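Local coordinates for protein ubiquitin-conjugating enzyme E2, putative (Plasmodium falciparum, PDB 2Q0V) that probably acts in ubiquitin conjugation, with an E2 (UBC) fold related to the ubiquitin-conjugating enzyme variants, at residues D28-G33 with I52-W57; I78-N83 with Y123-I128; D86-V91 with V108-L113. One frame throughout, in Å; residues are numbered along the deposited sequence.

Interaction 1 (D28-G33 with I52-W57); sequences DELERG and ITLSNW
Leu30, in the middle of the helical segment 28-33, comes closest to segment 52-57 at Leu54, with 8.5 Å between their CA atoms, a spacing too wide for backbone pairing and suited to interleaved side chains; no hydrogen bond crosses the contact. The side chains fill the gap from two directions. Trp57 brings the outer rim of its six-membered ring against the helix: CH2 lies 3.6 Å from Leu30 CA, which sits at the ring edge near its plane, and 3.7 Å from Leu30 CB. The indole thus meets the helix by its edge, reaching the backbone itself, with Glu29 C beside the same corner. Leu30 places CG opposite its own N (chi1 176°), and this carries the isobutyl group past the rim, where CD1 lies 4.0 Å from Trp57 CZ3. Its other branch serves Leu54, the two CD2 methyls meeting at 4.1 Å with the side chains nearly perpendicular. These contacts seat the N-terminal helix 22-34 of the UBC fold against the antiparallel sheet, at the start of strand 56-62; Leu46 of the edge strand 42-46 also touches both leucines. A hydrogen bond inside segment 52-57 helps fix the indole's orientation. Trp57 NE1 donates to Leu54 O over 3.0 Å, a bent bond (136° at the hydrogen) whose donor stands 50° above the carbonyl plane, so the buried ring has its polar atom satisfied while its opposite rim is turned to the helix. The Glu29 carboxylate finds its partners elsewhere: OE2 forms a salt bridge with Arg25 and also receives Tyr84 OH, while OE1 accepts the backbone N-H of Ile125.

Interaction 2 (I78-N83 with Y123-I128); sequences IFCDDN and YTIETI
With CG1 opposite its carbonyl carbon (chi1 -66°) and the chain extended beyond it (chi2 -173°), Ile78 sends its CD1 methyl away from the strand and into the angle between Ile125 and Ile128. Ile125 has a similar first torsion (chi1 -70°), which leaves its CG2 branch for Ile78 and directs the longer branch toward Cys80. The distances bear this out. Ile78 CD1 is 3.9 Å from Ile125 CG2 and 4.0 Å from Ile128 CG2, so one methyl touches residues three apart on the same helical face. The two approaches differ: Ile78 and Ile128 meet tip to tip, whereas Ile78 and Ile125 slide past one another in opposite senses, with Ile78 CG2 alongside Ile125 CG1 at 4.1 Å. Farther along the first segment, Cys80 SG rests 3.9 Å from Ile125 CD1. The contact joins the end of sheet strand 73-79 to the first turn of helix 125-135, in the interior of the UBC fold, and Pro89 touches both Ile78 and Ile128. That turn begins at the N-cap residue Thr124, whose backbone N donates to Thr127 OG1 over 2.8 Å, tying the third helical residue back to the N-cap. Ile115 of helix 114-117 packs on Ile128. All four touching residues are buried and no hydrogen bond spans the segments, which implies that shape fit and exclusion of water hold strand and helix together, while polar bonds fix the helix start beside them.

Interaction 3 (D86-V91 with V108-L113); sequences DSPPTV and VIKNNL
Pro88 is the first residue of segment 86-91 to meet the other segment, its CG lying 4.1 Å from Lys110 CE. The lysine chain runs extended to its CD and then bends (chi3 -73°), crossing the proline ring at about a right angle, with the CE methylene nearest to CG and NZ just beyond it; the aliphatic part of an exposed lysine thus borders the contact. Pro88 and Pro89 form the proline pair of the Tyr-Pro-x-x-Pro-Pro sequence familiar in E2 folds, and it leads directly into the last strand of the sheet, 90-93. At Val91 the chains come together, with its CA 5.5 Å from that of Val108. Val91 O accepts Val108 N over 2.8 Å, almost straight at the hydrogen (176°). The second link between these residues is made through a water molecule, which accepts from Val91 N at 3.0 Å and donates to Val108 O at 3.2 Å. The two side chains lie side by side and point the same way; Val91 CG1 and Val108 CG2 approach to 3.5 Å, a snug fit. Leu132 of helix 125-135 also lies against Val91, and Leu116 of helix 114-117 against Val108. The corresponding region of canonical E2 enzymes carries the catalytic cysteine, which the E2 variants, the class this chain resembles, lack. One direct bond and one water bridge at a single residue pair imply a local, partly hydrated attachment of that returning loop to the edge strand, with the methyl contact adding an apolar component on one side.

The three contacts all reach one antiparallel sheet, at its successive strands 56-62, 73-79 and 90-93. Interaction 1 closes before the other two open, and interaction 3 falls wholly between the two segments of interaction 2. Centres of interactions 1 and 2 lie about 9 Å apart, as do those of 2 and 3, whereas 1 and 3 are about 18 Å apart and do not touch. Neighbouring strands carry the connection: Trp57 N reaches Ile78 O at 2.8 Å, and Phe79 N reaches Thr90 O at 2.9 Å, both probable hydrogen bonds. The contacts thus set helix 22-34, helix 125-135 and loop 108-113 against neighbouring strands, giving the compact alpha/beta body of a UBC domain.

Interaction 1 (D28-G33 with I52-W57)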
ATOM      1  N   ASP A  28       9.208 -11.169  -7.172  1.00 40.97           N
ATOM      2  CA  ASP A  28       9.794 -11.173  -5.817  1.00 40.65           C
ATOM      3  C   ASP A  28       8.797 -10.712  -4.725  1.00 39.81           C
ATOM      4  O   ASP A  28       8.614 -11.389  -3.718  1.00 38.71           O
ATOM      5  CB  ASP A  28      11.038 -10.292  -5.775  1.00 41.09           C
ATOM      6  CG  ASP A  28      12.219 -10.893  -6.535  1.00 44.12           C
ATOM      7  OD1 ASP A  28      12.272 -12.149  -6.700  1.00 43.16           O
ATOM      8  OD2 ASP A  28      13.100 -10.086  -6.954  1.00 47.00           O
ATOM      9  N   GLU A  29       8.154  -9.568  -4.972  1.00 38.86           N
ATOM     10  CA  GLU A  29       7.132  -9.013  -4.103  1.00 38.62           C
ATOM     11  C   GLU A  29       5.899  -9.906  -3.984  1.00 38.97           C
ATOM     12  O   GLU A  29       5.278  -9.964  -2.922  1.00 38.17           O
ATOM     13  CB  GLU A  29       6.741  -7.600  -4.544  1.00 38.53           C
ATOM     14  CG  GLU A  29       7.911  -6.607  -4.569  1.00 37.80           C
ATOM     15  CD  GLU A  29       7.460  -5.158  -4.679  1.00 38.17           C
ATOM     16  OE1 GLU A  29       6.537  -4.751  -3.972  1.00 38.67           O
ATOM     17  OE2 GLU A  29       8.036  -4.401  -5.465  1.00 39.08           O
ATOM     18  N   LEU A  30       5.557 -10.620  -5.056  1.00 39.58           N
ATOM     19  CA  LEU A  30       4.424 -11.534  -5.018  1.00 40.06           C
ATOM     20  C   LEU A  30       4.679 -12.735  -4.105  1.00 40.09           C
ATOM     21  O   LEU A  30       3.812 -13.141  -3.329  1.00 39.81           O
ATOM     22  CB  LEU A  30       4.074 -12.013  -6.436  1.00 41.25           C
ATOM     23  CG  LEU A  30       2.953 -13.064  -6.474  1.00 40.83           C
ATOM     24  CD1 LEU A  30       1.612 -12.361  -6.214  1.00 40.10           C
ATOM     25  CD2 LEU A  30       2.956 -13.871  -7.761  1.00 41.50           C
ATOM     26  N   GLU A  31       5.880 -13.290  -4.213  1.00 40.88           N
ATOM     27  CA  GLU A  31       6.328 -14.420  -3.400  1.00 42.17           C
ATOM     28  C   GLU A  31       6.398 -14.036  -1.925  1.00 40.68           C
ATOM     29  O   GLU A  31       6.049 -14.824  -1.046  1.00 40.41           O
ATOM     30  CB  GLU A  31       7.695 -14.877  -3.890  1.00 41.43           C
ATOM     31  CG  GLU A  31       8.192 -16.191  -3.306  1.00 45.53           C
ATOM     32  CD  GLU A  31       9.670 -16.464  -3.653  1.00 47.34           C
ATOM     33  OE1 GLU A  31      10.129 -16.019  -4.760  1.00 53.45           O
ATOM     34  OE2 GLU A  31      10.369 -17.107  -2.812  1.00 51.35           O
ATOM     35  N   ARG A  32       6.856 -12.815  -1.686  1.00 40.12           N
ATOM     36  CA  ARG A  32       6.863 -12.188  -0.378  1.00 39.99           C
ATOM     37  C   ARG A  32       5.454 -12.045   0.217  1.00 40.21           C
ATOM     38  O   ARG A  32       5.227 -12.446   1.345  1.00 39.60           O
ATOM     39  CB  ARG A  32       7.539 -10.819  -0.497  1.00 39.64           C
ATOM     40  CG  ARG A  32       7.514  -9.991   0.748  1.00 38.55           C
ATOM     41  CD  ARG A  32       8.570 -10.391   1.757  1.00 35.50           C
ATOM     42  NE  ARG A  32       8.607  -9.363   2.785  1.00 33.10           N
ATOM     43  CZ  ARG A  32       9.210  -9.467   3.959  1.00 29.35           C
ATOM     44  NH1 ARG A  32       9.144  -8.449   4.808  1.00 25.98           N
ATOM     45  NH2 ARG A  32       9.852 -10.575   4.291  1.00 25.76           N
ATOM     46  N   GLY A  33       4.530 -11.465  -0.548  1.00 40.95           N
ATOM     47  CA  GLY A  33       3.147 -11.338  -0.153  1.00 42.16           C
ATOM     48  C   GLY A  33       2.446 -12.655   0.120  1.00 43.69           C
ATOM     49  O   GLY A  33       1.768 -12.776   1.129  1.00 43.33           O
ATOM     50  N   ILE A  52      -1.144 -11.250 -15.843  1.00 58.64           N
ATOM     51  CA  ILE A  52       0.234 -11.591 -16.207  1.00 57.43           C
ATOM     52  C   ILE A  52       1.140 -10.364 -16.265  1.00 56.15           C
ATOM     53  O   ILE A  52       2.353 -10.488 -16.438  1.00 56.33           O
ATOM     54  CB  ILE A  52       0.310 -12.415 -17.529  1.00 57.58           C
ATOM     55  CG1 ILE A  52      -0.373 -11.668 -18.682  1.00 57.51           C
ATOM     56  CG2 ILE A  52      -0.275 -13.834 -17.320  1.00 57.68           C
ATOM     57  CD1 ILE A  52       0.044 -12.155 -20.071  1.00 58.37           C
ATOM     58  N   THR A  53       0.550  -9.181 -16.124  1.00 54.31           N
ATOM     59  CA  THR A  53       1.325  -7.955 -16.006  1.00 52.42           C
ATOM     60  C   THR A  53       1.679  -7.652 -14.538  1.00 50.77           C
ATOM     61  O   THR A  53       2.528  -6.783 -14.267  1.00 50.58           O
ATOM     62  CB  THR A  53       0.587  -6.760 -16.625  1.00 52.57           C
ATOM     63  OG1 THR A  53      -0.642  -6.552 -15.933  1.00 53.53           O
ATOM     64  CG2 THR A  53       0.288  -7.004 -18.105  1.00 52.45           C
ATOM     65  N   LEU A  54       1.040  -8.391 -13.616  1.00 48.69           N
ATOM     66  CA  LEU A  54       1.179  -8.236 -12.145  1.00 46.87           C
ATOM     67  C   LEU A  54       1.086  -6.777 -11.667  1.00 45.48           C
ATOM     68  O   LEU A  54       1.869  -6.327 -10.844  1.00 44.41           O
ATOM     69  CB  LEU A  54       2.472  -8.877 -11.628  1.00 47.10           C
ATOM     70  CG  LEU A  54       2.872 -10.292 -12.063  1.00 48.30           C
ATOM     71  CD1 LEU A  54       4.166 -10.248 -12.881  1.00 49.05           C
ATOM     72  CD2 LEU A  54       3.068 -11.146 -10.832  1.00 48.69           C
ATOM     73  N   SER A  55       0.113  -6.053 -12.198  1.00 43.98           N
ATOM     74  CA  SER A  55       0.038  -4.625 -12.001  1.00 43.19           C
ATOM     75  C   SER A  55      -0.882  -4.196 -10.855  1.00 42.09           C
ATOM     76  O   SER A  55      -0.615  -3.195 -10.207  1.00 41.59           O
ATOM     77  CB  SER A  55      -0.394  -3.931 -13.299  1.00 42.74           C
ATOM     78  OG  SER A  55       0.541  -4.160 -14.328  1.00 42.64           O
ATOM     79  N   ASN A  56      -1.961  -4.937 -10.649  1.00 41.50           N
ATOM     80  CA  ASN A  56      -3.017  -4.588  -9.693  1.00 41.63           C
ATOM     81  C   ASN A  56      -2.993  -5.453  -8.425  1.00 39.95           C
ATOM     82  O   ASN A  56      -3.079  -6.688  -8.497  1.00 39.36           O
ATOM     83  CB  ASN A  56      -4.396  -4.697 -10.355  1.00 42.19           C
ATOM     84  CG  ASN A  56      -4.961  -3.329 -10.767  1.00 47.67           C
ATOM     85  OD1 ASN A  56      -4.714  -2.835 -11.896  1.00 50.96           O
ATOM     86  ND2 ASN A  56      -5.729  -2.703  -9.849  1.00 49.73           N
ATOM     87  N   TRP A  57      -2.900  -4.803  -7.273  1.00 38.24           N
ATOM     88  CA  TRP A  57      -2.728  -5.535  -6.019  1.00 37.55           C
ATOM     89  C   TRP A  57      -3.820  -5.233  -5.044  1.00 37.18           C
ATOM     90  O   TRP A  57      -4.116  -4.067  -4.790  1.00 37.29           O
ATOM     91  CB  TRP A  57      -1.356  -5.244  -5.378  1.00 37.12           C
ATOM     92  CG  TRP A  57      -0.190  -5.652  -6.265  1.00 37.18           C
ATOM     93  CD1 TRP A  57       0.184  -5.070  -7.450  1.00 35.37           C
ATOM     94  CD2 TRP A  57       0.739  -6.713  -6.035  1.00 35.65           C
ATOM     95  NE1 TRP A  57       1.282  -5.708  -7.968  1.00 32.31           N
ATOM     96  CE2 TRP A  57       1.648  -6.716  -7.123  1.00 35.71           C
ATOM     97  CE3 TRP A  57       0.902  -7.654  -5.016  1.00 35.70           C
ATOM     98  CZ2 TRP A  57       2.694  -7.648  -7.230  1.00 35.89           C
ATOM     99  CZ3 TRP A  57       1.936  -8.567  -5.114  1.00 35.52           C
ATOM    100  CH2 TRP A  57       2.829  -8.552  -6.214  1.00 36.33           C
TER

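Interaction 2 (I78-N83 with Y123-I128)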
ATOM      1  N   ILE A  78      -3.456  -1.273  -4.958  1.00 36.26           N
ATOM      2  CA  ILE A  78      -2.212  -0.655  -5.456  1.00 35.91           C
ATOM      3  C   ILE A  78      -2.025  -1.010  -6.941  1.00 36.24           C
ATOM      4  O   ILE A  78      -2.126  -2.151  -7.338  1.00 35.41           O
ATOM      5  CB  ILE A  78      -0.976  -1.023  -4.550  1.00 35.07           C
ATOM      6  CG1 ILE A  78      -1.176  -0.396  -3.167  1.00 36.24           C
ATOM      7  CG2 ILE A  78       0.326  -0.531  -5.156  1.00 34.14           C
ATOM      8  CD1 ILE A  78      -0.003  -0.512  -2.194  1.00 35.67           C
ATOM      9  N   PHE A  79      -1.795  -0.017  -7.773  1.00 38.23           N
ATOM     10  CA  PHE A  79      -1.623  -0.295  -9.175  1.00 40.12           C
ATOM     11  C   PHE A  79      -0.235   0.082  -9.610  1.00 40.59           C
ATOM     12  O   PHE A  79       0.116   1.257  -9.546  1.00 40.98           O
ATOM     13  CB  PHE A  79      -2.635   0.488 -10.027  1.00 41.78           C
ATOM     14  CG  PHE A  79      -2.392   0.335 -11.513  1.00 43.36           C
ATOM     15  CD1 PHE A  79      -2.819  -0.813 -12.176  1.00 43.91           C
ATOM     16  CD2 PHE A  79      -1.686   1.304 -12.223  1.00 45.17           C
ATOM     17  CE1 PHE A  79      -2.567  -0.986 -13.521  1.00 46.01           C
ATOM     18  CE2 PHE A  79      -1.424   1.137 -13.589  1.00 47.60           C
ATOM     19  CZ  PHE A  79      -1.865  -0.009 -14.235  1.00 45.40           C
ATOM     20  N   CYS A  80       0.540  -0.893 -10.072  1.00 41.46           N
ATOM     21  CA  CYS A  80       1.904  -0.635 -10.571  1.00 43.17           C
ATOM     22  C   CYS A  80       1.927  -0.523 -12.101  1.00 44.43           C
ATOM     23  O   CYS A  80       1.794  -1.538 -12.785  1.00 45.04           O
ATOM     24  CB  CYS A  80       2.859  -1.763 -10.141  1.00 43.39           C
ATOM     25  SG  CYS A  80       2.911  -2.145  -8.349  1.00 42.43           S
ATOM     26  N   ASP A  81       2.107   0.682 -12.643  1.00 45.73           N
ATOM     27  CA  ASP A  81       2.205   0.839 -14.110  1.00 47.46           C
ATOM     28  C   ASP A  81       3.486   0.210 -14.710  1.00 48.24           C
ATOM     29  O   ASP A  81       4.276  -0.435 -13.991  1.00 47.91           O
ATOM     30  CB  ASP A  81       2.014   2.306 -14.550  1.00 47.32           C
ATOM     31  CG  ASP A  81       3.190   3.183 -14.212  1.00 48.78           C
ATOM     32  OD1 ASP A  81       4.293   2.628 -14.033  1.00 51.80           O
ATOM     33  OD2 ASP A  81       3.021   4.437 -14.144  1.00 49.70           O
ATOM     34  N   ASP A  82       3.690   0.375 -16.021  1.00 48.78           N
ATOM     35  CA  ASP A  82       4.814  -0.304 -16.654  1.00 49.40           C
ATOM     36  C   ASP A  82       6.199   0.328 -16.372  1.00 48.39           C
ATOM     37  O   ASP A  82       7.218  -0.294 -16.654  1.00 47.87           O
ATOM     38  CB  ASP A  82       4.545  -0.646 -18.135  1.00 50.56           C
ATOM     39  CG  ASP A  82       4.018  -2.114 -18.320  1.00 55.54           C
ATOM     40  OD1 ASP A  82       4.847  -3.028 -18.613  1.00 58.15           O
ATOM     41  OD2 ASP A  82       2.790  -2.370 -18.127  1.00 58.54           O
ATOM     42  N   ASN A  83       6.219   1.521 -15.764  1.00 47.44           N
ATOM     43  CA  ASN A  83       7.458   2.159 -15.296  1.00 47.06           C
ATOM     44  C   ASN A  83       7.879   1.734 -13.866  1.00 46.08           C
ATOM     45  O   ASN A  83       8.946   2.145 -13.368  1.00 45.55           O
ATOM     46  CB  ASN A  83       7.366   3.697 -15.354  1.00 47.76           C
ATOM     47  CG  ASN A  83       6.968   4.239 -16.742  1.00 51.11           C
ATOM     48  OD1 ASN A  83       7.314   3.666 -17.789  1.00 52.37           O
ATOM     49  ND2 ASN A  83       6.232   5.361 -16.743  1.00 53.54           N
ATOM     50  N   TYR A 123      11.873   1.402  -2.526  1.00 33.77           N
ATOM     51  CA  TYR A 123      10.618   1.200  -1.805  1.00 32.99           C
ATOM     52  C   TYR A 123       9.776   0.146  -2.533  1.00 32.94           C
ATOM     53  O   TYR A 123       9.980  -0.126  -3.731  1.00 32.15           O
ATOM     54  CB  TYR A 123       9.837   2.520  -1.672  1.00 33.25           C
ATOM     55  CG  TYR A 123      10.590   3.665  -0.987  1.00 32.46           C
ATOM     56  CD1 TYR A 123      11.539   3.425   0.010  1.00 30.69           C
ATOM     57  CD2 TYR A 123      10.336   4.982  -1.329  1.00 32.17           C
ATOM     58  CE1 TYR A 123      12.212   4.464   0.626  1.00 29.02           C
ATOM     59  CE2 TYR A 123      11.002   6.034  -0.699  1.00 31.46           C
ATOM     60  CZ  TYR A 123      11.926   5.764   0.267  1.00 31.73           C
ATOM     61  OH  TYR A 123      12.574   6.818   0.883  1.00 35.16           O
ATOM     62  N   THR A 124       8.845  -0.468  -1.792  1.00 32.66           N
ATOM     63  CA  THR A 124       8.018  -1.574  -2.287  1.00 31.71           C
ATOM     64  C   THR A 124       6.559  -1.301  -1.986  1.00 31.56           C
ATOM     65  O   THR A 124       6.226  -0.349  -1.299  1.00 31.49           O
ATOM     66  CB  THR A 124       8.418  -2.945  -1.635  1.00 31.53           C
ATOM     67  OG1 THR A 124       8.361  -2.850  -0.210  1.00 31.82           O
ATOM     68  CG2 THR A 124       9.846  -3.359  -2.023  1.00 31.08           C
ATOM     69  N   ILE A 125       5.689  -2.141  -2.522  1.00 31.80           N
ATOM     70  CA  ILE A 125       4.308  -2.220  -2.075  1.00 32.08           C
ATOM     71  C   ILE A 125       4.252  -2.283  -0.534  1.00 32.28           C
ATOM     72  O   ILE A 125       3.493  -1.537   0.090  1.00 33.34           O
ATOM     73  CB  ILE A 125       3.593  -3.417  -2.752  1.00 32.15           C
ATOM     74  CG1 ILE A 125       3.403  -3.113  -4.250  1.00 33.89           C
ATOM     75  CG2 ILE A 125       2.235  -3.679  -2.093  1.00 29.90           C
ATOM     76  CD1 ILE A 125       3.527  -4.292  -5.149  1.00 34.87           C
ATOM     77  N   GLU A 126       5.081  -3.131   0.068  1.00 32.27           N
ATOM     78  CA  GLU A 126       5.164  -3.237   1.516  1.00 33.62           C
ATOM     79  C   GLU A 126       5.533  -1.913   2.214  1.00 31.77           C
ATOM     80  O   GLU A 126       4.846  -1.515   3.166  1.00 31.45           O
ATOM     81  CB  GLU A 126       6.082  -4.385   1.908  1.00 33.29           C
ATOM     82  CG  GLU A 126       6.398  -4.512   3.382  1.00 36.36           C
ATOM     83  CD  GLU A 126       7.244  -5.767   3.705  1.00 38.95           C
ATOM     84  OE1 GLU A 126       7.495  -6.606   2.779  1.00 45.17           O
ATOM     85  OE2 GLU A 126       7.658  -5.912   4.891  1.00 44.35           O
ATOM     86  N   THR A 127       6.556  -1.217   1.717  1.00 30.44           N
ATOM     87  CA  THR A 127       6.915   0.132   2.235  1.00 30.12           C
ATOM     88  C   THR A 127       5.720   1.083   2.321  1.00 29.84           C
ATOM     89  O   THR A 127       5.601   1.865   3.273  1.00 29.95           O
ATOM     90  CB  THR A 127       8.009   0.844   1.367  1.00 29.63           C
ATOM     91  OG1 THR A 127       9.024  -0.093   1.013  1.00 28.86           O
ATOM     92  CG2 THR A 127       8.664   1.957   2.128  1.00 28.04           C
ATOM     93  N   ILE A 128       4.873   1.036   1.297  1.00 29.37           N
ATOM     94  CA  ILE A 128       3.698   1.893   1.218  1.00 29.91           C
ATOM     95  C   ILE A 128       2.710   1.492   2.323  1.00 28.72           C
ATOM     96  O   ILE A 128       2.272   2.314   3.093  1.00 28.77           O
ATOM     97  CB  ILE A 128       3.026   1.782  -0.173  1.00 30.12           C
ATOM     98  CG1 ILE A 128       3.975   2.287  -1.288  1.00 30.55           C
ATOM     99  CG2 ILE A 128       1.629   2.479  -0.156  1.00 29.14           C
ATOM    100  CD1 ILE A 128       3.491   1.922  -2.731  1.00 30.68           C
TER

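Interaction 3 (D86-V91 with V108-L113)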
ATOM      1  N   ASP A  86      10.479   2.159 -10.956  1.00 43.38           N
ATOM      2  CA  ASP A  86      11.093   3.484 -11.032  1.00 43.73           C
ATOM      3  C   ASP A  86      10.114   4.627 -10.738  1.00 43.47           C
ATOM      4  O   ASP A  86      10.516   5.696 -10.263  1.00 43.70           O
ATOM      5  CB  ASP A  86      11.840   3.668 -12.359  1.00 44.02           C
ATOM      6  CG  ASP A  86      13.058   2.769 -12.451  1.00 46.12           C
ATOM      7  OD1 ASP A  86      14.041   2.988 -11.685  1.00 49.04           O
ATOM      8  OD2 ASP A  86      13.019   1.820 -13.256  1.00 47.60           O
ATOM      9  N   SER A  87       8.834   4.382 -11.004  1.00 43.11           N
ATOM     10  CA  SER A  87       7.773   5.324 -10.692  1.00 43.61           C
ATOM     11  C   SER A  87       6.894   4.768  -9.566  1.00 43.03           C
ATOM     12  O   SER A  87       6.743   3.554  -9.467  1.00 42.21           O
ATOM     13  CB  SER A  87       6.919   5.574 -11.938  1.00 43.93           C
ATOM     14  OG  SER A  87       7.660   6.318 -12.903  1.00 47.02           O
ATOM     15  N   PRO A  88       6.307   5.657  -8.725  1.00 43.00           N
ATOM     16  CA  PRO A  88       5.466   5.156  -7.639  1.00 42.82           C
ATOM     17  C   PRO A  88       4.181   4.514  -8.157  1.00 42.81           C
ATOM     18  O   PRO A  88       3.658   4.925  -9.195  1.00 43.90           O
ATOM     19  CB  PRO A  88       5.169   6.415  -6.815  1.00 41.90           C
ATOM     20  CG  PRO A  88       5.261   7.514  -7.782  1.00 43.10           C
ATOM     21  CD  PRO A  88       6.385   7.135  -8.703  1.00 42.88           C
ATOM     22  N   PRO A  89       3.652   3.517  -7.434  1.00 42.42           N
ATOM     23  CA  PRO A  89       2.343   3.017  -7.832  1.00 41.54           C
ATOM     24  C   PRO A  89       1.279   4.037  -7.438  1.00 41.32           C
ATOM     25  O   PRO A  89       1.587   4.996  -6.717  1.00 40.93           O
ATOM     26  CB  PRO A  89       2.178   1.745  -6.994  1.00 41.83           C
ATOM     27  CG  PRO A  89       3.448   1.538  -6.263  1.00 41.09           C
ATOM     28  CD  PRO A  89       4.179   2.825  -6.247  1.00 41.91           C
ATOM     29  N   THR A  90       0.051   3.851  -7.923  1.00 41.18           N
ATOM     30  CA  THR A  90      -1.087   4.621  -7.423  1.00 40.71           C
ATOM     31  C   THR A  90      -1.706   3.813  -6.301  1.00 39.50           C
ATOM     32  O   THR A  90      -1.791   2.571  -6.376  1.00 38.86           O
ATOM     33  CB  THR A  90      -2.196   4.936  -8.510  1.00 41.20           C
ATOM     34  OG1 THR A  90      -2.831   3.726  -8.947  1.00 43.16           O
ATOM     35  CG2 THR A  90      -1.623   5.661  -9.700  1.00 42.45           C
ATOM     36  N   VAL A  91      -2.139   4.528  -5.265  1.00 38.74           N
ATOM     37  CA  VAL A  91      -2.672   3.915  -4.069  1.00 37.85           C
ATOM     38  C   VAL A  91      -4.055   4.488  -3.802  1.00 38.26           C
ATOM     39  O   VAL A  91      -4.235   5.708  -3.759  1.00 37.57           O
ATOM     40  CB  VAL A  91      -1.731   4.148  -2.824  1.00 37.73           C
ATOM     41  CG1 VAL A  91      -2.222   3.364  -1.598  1.00 35.59           C
ATOM     42  CG2 VAL A  91      -0.281   3.806  -3.149  1.00 36.75           C
ATOM     43  N   VAL A 108      -4.549   8.128  -2.305  1.00 38.16           N
ATOM     44  CA  VAL A 108      -3.446   8.694  -1.559  1.00 37.08           C
ATOM     45  C   VAL A 108      -2.893   9.915  -2.290  1.00 36.48           C
ATOM     46  O   VAL A 108      -2.663   9.889  -3.506  1.00 36.13           O
ATOM     47  CB  VAL A 108      -2.367   7.618  -1.180  1.00 37.47           C
ATOM     48  CG1 VAL A 108      -1.157   8.251  -0.483  1.00 35.14           C
ATOM     49  CG2 VAL A 108      -3.012   6.537  -0.275  1.00 35.80           C
ATOM     50  N   ILE A 109      -2.777  11.006  -1.541  1.00 35.72           N
ATOM     51  CA  ILE A 109      -2.230  12.245  -2.040  1.00 35.23           C
ATOM     52  C   ILE A 109      -0.711  12.121  -1.943  1.00 36.24           C
ATOM     53  O   ILE A 109      -0.137  12.195  -0.863  1.00 35.97           O
ATOM     54  CB  ILE A 109      -2.762  13.465  -1.242  1.00 34.78           C
ATOM     55  CG1 ILE A 109      -4.288  13.421  -1.139  1.00 32.74           C
ATOM     56  CG2 ILE A 109      -2.320  14.749  -1.890  1.00 33.53           C
ATOM     57  CD1 ILE A 109      -4.859  14.290  -0.000  1.00 34.64           C
ATOM     58  N   LYS A 110      -0.093  11.898  -3.098  1.00 37.54           N
ATOM     59  CA  LYS A 110       1.329  11.641  -3.245  1.00 38.94           C
ATOM     60  C   LYS A 110       2.203  12.630  -2.459  1.00 38.25           C
ATOM     61  O   LYS A 110       3.133  12.222  -1.777  1.00 38.31           O
ATOM     62  CB  LYS A 110       1.670  11.617  -4.743  1.00 38.87           C
ATOM     63  CG  LYS A 110       3.144  11.780  -5.106  1.00 42.00           C
ATOM     64  CD  LYS A 110       3.356  12.144  -6.587  1.00 42.69           C
ATOM     65  CE  LYS A 110       3.079  10.924  -7.495  1.00 50.33           C
ATOM     66  NZ  LYS A 110       3.517  11.130  -8.930  1.00 50.48           N
ATOM     67  N   ASN A 111       1.865  13.913  -2.509  1.00 37.82           N
ATOM     68  CA  ASN A 111       2.681  14.948  -1.884  1.00 37.21           C
ATOM     69  C   ASN A 111       2.542  15.057  -0.369  1.00 36.73           C
ATOM     70  O   ASN A 111       3.332  15.752   0.292  1.00 36.19           O
ATOM     71  CB  ASN A 111       2.442  16.304  -2.555  1.00 37.30           C
ATOM     72  CG  ASN A 111       3.028  16.371  -3.958  1.00 38.72           C
ATOM     73  OD1 ASN A 111       4.117  15.837  -4.218  1.00 40.30           O
ATOM     74  ND2 ASN A 111       2.312  17.032  -4.876  1.00 39.68           N
ATOM     75  N   ASN A 112       1.552  14.353   0.176  1.00 36.19           N
ATOM     76  CA  ASN A 112       1.361  14.253   1.621  1.00 36.07           C
ATOM     77  C   ASN A 112       1.906  12.976   2.287  1.00 35.75           C
ATOM     78  O   ASN A 112       1.636  12.731   3.451  1.00 35.86           O
ATOM     79  CB  ASN A 112      -0.121  14.408   1.953  1.00 36.16           C
ATOM     80  CG  ASN A 112      -0.666  15.733   1.548  1.00 35.68           C
ATOM     81  OD1 ASN A 112      -0.025  16.489   0.814  1.00 37.29           O
ATOM     82  ND2 ASN A 112      -1.851  16.038   2.017  1.00 33.36           N
ATOM     83  N   LEU A 113       2.641  12.163   1.539  1.00 35.81           N
ATOM     84  CA  LEU A 113       3.258  10.948   2.056  1.00 36.00           C
ATOM     85  C   LEU A 113       4.700  10.933   1.511  1.00 36.80           C
ATOM     86  O   LEU A 113       4.893  10.958   0.283  1.00 37.41           O
ATOM     87  CB  LEU A 113       2.451   9.706   1.628  1.00 35.28           C
ATOM     88  CG  LEU A 113       2.674   8.378   2.375  1.00 35.85           C
ATOM     89  CD1 LEU A 113       2.170   8.436   3.827  1.00 34.27           C
ATOM     90  CD2 LEU A 113       2.083   7.169   1.662  1.00 33.78           C
TER
HETATM   91  O   HOH W   1      -1.437   7.384  -5.032  1.00 43.12           O